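PDB 6VC6: 6-phospho-alpha-glucosidase from Merdibacter massiliensis, which probably hydrolyses 6-phospho-alpha-glucosides, releasing glucose 6-phosphate, with NAD and a divalent metal such as manganese as cofactors. Local coordinates for residues Asn333-Ala347 with Met356-Arg370. Sequence-based numbering, arbitrary orientation.
Sequences NKNTRFIVIVKNEGA and MVELVCELGINGPRR
Asn344 O is gripped from opposite faces of its carbonyl plane by Arg370 NE, 2.7 Å away, and by Ala347 N, which closes the type I' turn Asn344-Ala347. The Arg370 chain, extended from CG to NE, also brings NH2 to Glu345 O at 3.0 Å; that oxygen lies in the guanidinium plane. Two backbone oxygens at its edge thus fix the rotation of the guanidinium against the turn.

Strands 336-343 and 356-364 pair antiparallel, with straight bonds in both directions between Phe338 and Cys361 (163° at the hydrogen from Phe338 N to Cys361 O) and between Val342 and Val357. They extend the parallel Rossmann-type NAD-binding sheet of this family 4 glycosidase beyond strand 166-169, and strand 367-370 forms the edge. On one face Val342 CG1 meets Pro368 CG at 3.5 Å; Phe338 CD2 lies 3.7 Å from Leu363 CD1, beside helix 318-331. On the other, the Ile339 and Glu358 side chains cross at about a right angle, CG2 meeting CG at 3.7 Å. The Glu358 chain, extended beyond CG, carries the carboxylate to Tyr195 OH through OE1 and, through OE2, to a water shared with Ile339 O; the Glu358 side chain lies about 6 Å from the bound manganese.

At the far end Asn333 OD1 accepts Ile365 N at 3.0 Å. Glu362 lays CG 3.2 Å from Asn335 O, and a water joins its OE1 to Arg369 NH2. Cutting Glu362 back to an alanine would probably uncover Asn335 and leave that water, and through it Arg369 NH2, without its carboxylate mate.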
# COMPACT_ATOMS: atom_id res chain seq x y z
N ASN A 333 8.91 -12.43 17.41
CA ASN A 333 8.08 -13.63 17.27
C ASN A 333 6.80 -13.51 18.09
O ASN A 333 6.42 -14.41 18.84
CB ASN A 333 8.87 -14.88 17.66
CG ASN A 333 8.23 -16.16 17.13
OD1 ASN A 333 7.82 -16.23 15.97
ND2 ASN A 333 8.15 -17.17 17.98
N LYS A 334 6.12 -12.37 17.93
CA LYS A 334 4.93 -12.10 18.74
C LYS A 334 3.75 -12.98 18.33
O LYS A 334 2.89 -13.28 19.17
CB LYS A 334 4.55 -10.63 18.63
CG LYS A 334 5.53 -9.68 19.29
CD LYS A 334 5.05 -8.24 19.19
CE LYS A 334 6.00 -7.28 19.88
NZ LYS A 334 5.56 -5.87 19.72
N ASN A 335 3.70 -13.39 17.07
CA ASN A 335 2.55 -14.12 16.52
C ASN A 335 1.26 -13.33 16.70
O ASN A 335 0.19 -13.91 16.90
CB ASN A 335 2.43 -15.52 17.13
CG ASN A 335 3.55 -16.44 16.69
OD1 ASN A 335 3.92 -16.47 15.52
ND2 ASN A 335 4.10 -17.20 17.63
N THR A 336 1.35 -12.01 16.63
CA THR A 336 0.18 -11.15 16.68
C THR A 336 -0.51 -11.12 15.32
O THR A 336 0.06 -11.51 14.29
CB THR A 336 0.57 -9.73 17.10
OG1 THR A 336 1.84 -9.39 16.53
CG2 THR A 336 0.66 -9.63 18.62
N ARG A 337 -1.75 -10.64 15.31
CA ARG A 337 -2.58 -10.70 14.12
C ARG A 337 -2.49 -9.41 13.32
O ARG A 337 -2.68 -8.31 13.86
CB ARG A 337 -4.04 -10.98 14.50
CG ARG A 337 -4.30 -12.42 14.89
CD ARG A 337 -5.77 -12.64 15.24
NE ARG A 337 -6.16 -11.89 16.43
CZ ARG A 337 -6.00 -12.33 17.68
NH1 ARG A 337 -6.39 -11.58 18.70
NH2 ARG A 337 -5.47 -13.53 17.90
N PHE A 338 -2.19 -9.55 12.03
CA PHE A 338 -2.22 -8.45 11.07
C PHE A 338 -2.96 -8.91 9.82
O PHE A 338 -3.11 -10.10 9.56
CB PHE A 338 -0.81 -7.98 10.68
CG PHE A 338 -0.05 -7.33 11.80
CD1 PHE A 338 -0.27 -6.00 12.12
CD2 PHE A 338 0.89 -8.04 12.52
CE1 PHE A 338 0.44 -5.39 13.14
CE2 PHE A 338 1.60 -7.44 13.54
CZ PHE A 338 1.38 -6.12 13.86
N ILE A 339 -3.42 -7.93 9.04
CA ILE A 339 -4.01 -8.19 7.73
C ILE A 339 -2.94 -7.86 6.70
O ILE A 339 -2.65 -6.69 6.44
CB ILE A 339 -5.28 -7.37 7.51
CG1 ILE A 339 -6.37 -7.79 8.50
CG2 ILE A 339 -5.78 -7.54 6.08
CD1 ILE A 339 -7.69 -7.09 8.30
N VAL A 340 -2.34 -8.90 6.11
CA VAL A 340 -1.23 -8.75 5.18
C VAL A 340 -1.53 -9.53 3.91
O VAL A 340 -2.53 -10.25 3.81
CB VAL A 340 0.11 -9.20 5.79
CG1 VAL A 340 0.42 -8.39 7.05
CG2 VAL A 340 0.08 -10.69 6.10
N ILE A 341 -0.64 -9.39 2.93
CA ILE A 341 -0.79 -10.01 1.62
C ILE A 341 0.04 -11.29 1.59
O ILE A 341 1.24 -11.26 1.88
CB ILE A 341 -0.36 -9.05 0.50
CG1 ILE A 341 -1.27 -7.82 0.49
CG2 ILE A 341 -0.38 -9.75 -0.85
CD1 ILE A 341 -0.76 -6.70 -0.39
N VAL A 342 -0.60 -12.41 1.25
CA VAL A 342 0.04 -13.72 1.28
C VAL A 342 -0.43 -14.54 0.08
O VAL A 342 -1.48 -14.28 -0.52
CB VAL A 342 -0.26 -14.49 2.58
CG1 VAL A 342 0.44 -13.84 3.76
CG2 VAL A 342 -1.76 -14.57 2.82
N LYS A 343 0.36 -15.56 -0.25
CA LYS A 343 -0.05 -16.53 -1.25
C LYS A 343 -1.22 -17.37 -0.72
O LYS A 343 -1.21 -17.82 0.43
CB LYS A 343 1.12 -17.44 -1.63
CG LYS A 343 0.83 -18.42 -2.75
CD LYS A 343 2.11 -18.97 -3.36
CE LYS A 343 2.52 -20.27 -2.70
NZ LYS A 343 3.98 -20.33 -2.43
N ASN A 344 -2.22 -17.57 -1.57
CA ASN A 344 -3.47 -18.20 -1.15
C ASN A 344 -3.26 -19.67 -0.78
O ASN A 344 -3.24 -20.01 0.41
CB ASN A 344 -4.51 -18.08 -2.26
CG ASN A 344 -5.86 -18.66 -1.87
OD1 ASN A 344 -6.25 -18.61 -0.70
ND2 ASN A 344 -6.57 -19.22 -2.84
N GLU A 345 -3.12 -20.53 -1.78
CA GLU A 345 -2.91 -21.97 -1.61
C GLU A 345 -3.90 -22.57 -0.60
O GLU A 345 -3.52 -23.19 0.39
CB GLU A 345 -1.47 -22.27 -1.20
CG GLU A 345 -0.97 -23.62 -1.70
CD GLU A 345 0.47 -23.90 -1.31
OE1 GLU A 345 1.30 -22.97 -1.37
OE2 GLU A 345 0.78 -25.06 -0.95
N GLY A 346 -5.18 -22.36 -0.88
CA GLY A 346 -6.25 -22.96 -0.12
C GLY A 346 -6.88 -22.07 0.94
O GLY A 346 -7.97 -22.38 1.41
N ALA A 347 -6.21 -20.98 1.32
CA ALA A 347 -6.76 -20.09 2.34
C ALA A 347 -8.10 -19.52 1.90
O ALA A 347 -9.03 -19.41 2.70
CB ALA A 347 -5.76 -18.98 2.65
N MSE A 356 -2.21 -14.01 -4.98
CA MSE A 356 -1.79 -13.22 -3.82
C MSE A 356 -3.02 -12.53 -3.23
O MSE A 356 -3.62 -11.66 -3.86
CB MSE A 356 -0.73 -12.19 -4.21
CG MSE A 356 0.54 -12.79 -4.81
SE MSE A 356 1.39 -14.15 -3.67
CE MSE A 356 2.07 -13.00 -2.26
N VAL A 357 -3.39 -12.93 -2.02
CA VAL A 357 -4.62 -12.47 -1.38
C VAL A 357 -4.27 -11.76 -0.08
O VAL A 357 -3.13 -11.81 0.40
CB VAL A 357 -5.61 -13.62 -1.13
CG1 VAL A 357 -6.07 -14.22 -2.45
CG2 VAL A 357 -4.98 -14.68 -0.25
N GLU A 358 -5.27 -11.10 0.50
CA GLU A 358 -5.13 -10.30 1.71
C GLU A 358 -5.98 -10.92 2.81
O GLU A 358 -7.20 -11.01 2.66
CB GLU A 358 -5.54 -8.85 1.45
CG GLU A 358 -5.05 -7.86 2.48
CD GLU A 358 -5.26 -6.42 2.04
OE1 GLU A 358 -6.42 -6.05 1.76
OE2 GLU A 358 -4.28 -5.66 1.98
N LEU A 359 -5.34 -11.34 3.90
CA LEU A 359 -6.04 -12.07 4.95
C LEU A 359 -5.43 -11.74 6.31
O LEU A 359 -4.34 -11.18 6.41
CB LEU A 359 -5.97 -13.59 4.72
CG LEU A 359 -6.52 -14.15 3.41
CD1 LEU A 359 -5.96 -15.54 3.19
CD2 LEU A 359 -8.04 -14.18 3.43
N VAL A 360 -6.16 -12.11 7.36
CA VAL A 360 -5.64 -12.02 8.72
C VAL A 360 -4.62 -13.13 8.93
O VAL A 360 -4.86 -14.29 8.57
CB VAL A 360 -6.78 -12.12 9.74
CG1 VAL A 360 -6.23 -12.10 11.16
CG2 VAL A 360 -7.78 -10.99 9.54
N CYS A 361 -3.47 -12.78 9.51
CA CYS A 361 -2.40 -13.74 9.74
C CYS A 361 -1.73 -13.46 11.07
O CYS A 361 -1.68 -12.32 11.54
CB CYS A 361 -1.34 -13.69 8.63
SG CYS A 361 -1.97 -13.77 6.94
N GLU A 362 -1.20 -14.52 11.69
CA GLU A 362 -0.25 -14.37 12.77
C GLU A 362 1.13 -14.11 12.18
O GLU A 362 1.49 -14.67 11.14
CB GLU A 362 -0.21 -15.62 13.65
CG GLU A 362 -1.30 -15.69 14.71
CD GLU A 362 -1.13 -16.89 15.63
OE1 GLU A 362 -0.04 -17.50 15.61
OE2 GLU A 362 -2.08 -17.23 16.37
N LEU A 363 1.91 -13.26 12.85
CA LEU A 363 3.19 -12.81 12.31
C LEU A 363 4.30 -13.06 13.32
O LEU A 363 4.28 -12.50 14.42
CB LEU A 363 3.13 -11.32 11.94
CG LEU A 363 3.34 -11.01 10.46
CD1 LEU A 363 3.35 -9.51 10.22
CD2 LEU A 363 4.62 -11.66 9.95
N GLY A 364 5.27 -13.89 12.94
CA GLY A 364 6.42 -14.16 13.77
C GLY A 364 7.72 -14.12 12.99
O GLY A 364 7.77 -13.55 11.90
N ILE A 365 8.77 -14.74 13.53
CA ILE A 365 10.07 -14.75 12.86
C ILE A 365 10.00 -15.53 11.56
O ILE A 365 10.79 -15.28 10.63
CB ILE A 365 11.16 -15.30 13.80
CG1 ILE A 365 12.53 -14.76 13.41
CG2 ILE A 365 11.17 -16.83 13.79
CD1 ILE A 365 12.84 -13.40 13.99
N ASN A 366 9.07 -16.48 11.45
CA ASN A 366 8.97 -17.35 10.29
C ASN A 366 7.96 -16.86 9.27
O ASN A 366 7.59 -17.62 8.37
CB ASN A 366 8.62 -18.77 10.74
CG ASN A 366 9.64 -19.34 11.71
OD1 ASN A 366 9.35 -19.53 12.89
ND2 ASN A 366 10.84 -19.61 11.22
N GLY A 367 7.52 -15.61 9.38
CA GLY A 367 6.64 -15.03 8.40
C GLY A 367 5.17 -15.14 8.77
O GLY A 367 4.82 -15.61 9.86
N PRO A 368 4.30 -14.71 7.87
CA PRO A 368 2.86 -14.75 8.16
C PRO A 368 2.32 -16.17 8.16
O PRO A 368 2.73 -17.01 7.36
CB PRO A 368 2.25 -13.91 7.03
CG PRO A 368 3.24 -14.01 5.92
CD PRO A 368 4.59 -14.09 6.57
N ARG A 369 1.39 -16.42 9.08
CA ARG A 369 0.69 -17.70 9.19
C ARG A 369 -0.78 -17.42 8.92
O ARG A 369 -1.52 -17.01 9.82
CB ARG A 369 0.91 -18.32 10.57
CG ARG A 369 1.11 -19.82 10.58
CD ARG A 369 1.62 -20.29 11.94
NE ARG A 369 1.21 -21.65 12.26
CZ ARG A 369 1.21 -22.15 13.49
NH1 ARG A 369 0.82 -23.40 13.69
NH2 ARG A 369 1.59 -21.41 14.52
N ARG A 370 -1.21 -17.63 7.68
CA ARG A 370 -2.55 -17.25 7.26
C ARG A 370 -3.59 -18.20 7.83
O ARG A 370 -3.33 -19.39 8.07
CB ARG A 370 -2.65 -17.21 5.74
CG ARG A 370 -2.61 -18.58 5.07
CD ARG A 370 -2.17 -18.49 3.62
NE ARG A 370 -2.31 -19.76 2.93
CZ ARG A 370 -1.46 -20.78 3.05
NH1 ARG A 370 -0.40 -20.67 3.84
NH2 ARG A 370 -1.67 -21.90 2.38
O HOH W 1 6.52 -18.56 14.38
O HOH W 2 2.13 -18.73 14.78
O HOH W 3 -2.20 -5.83 3.95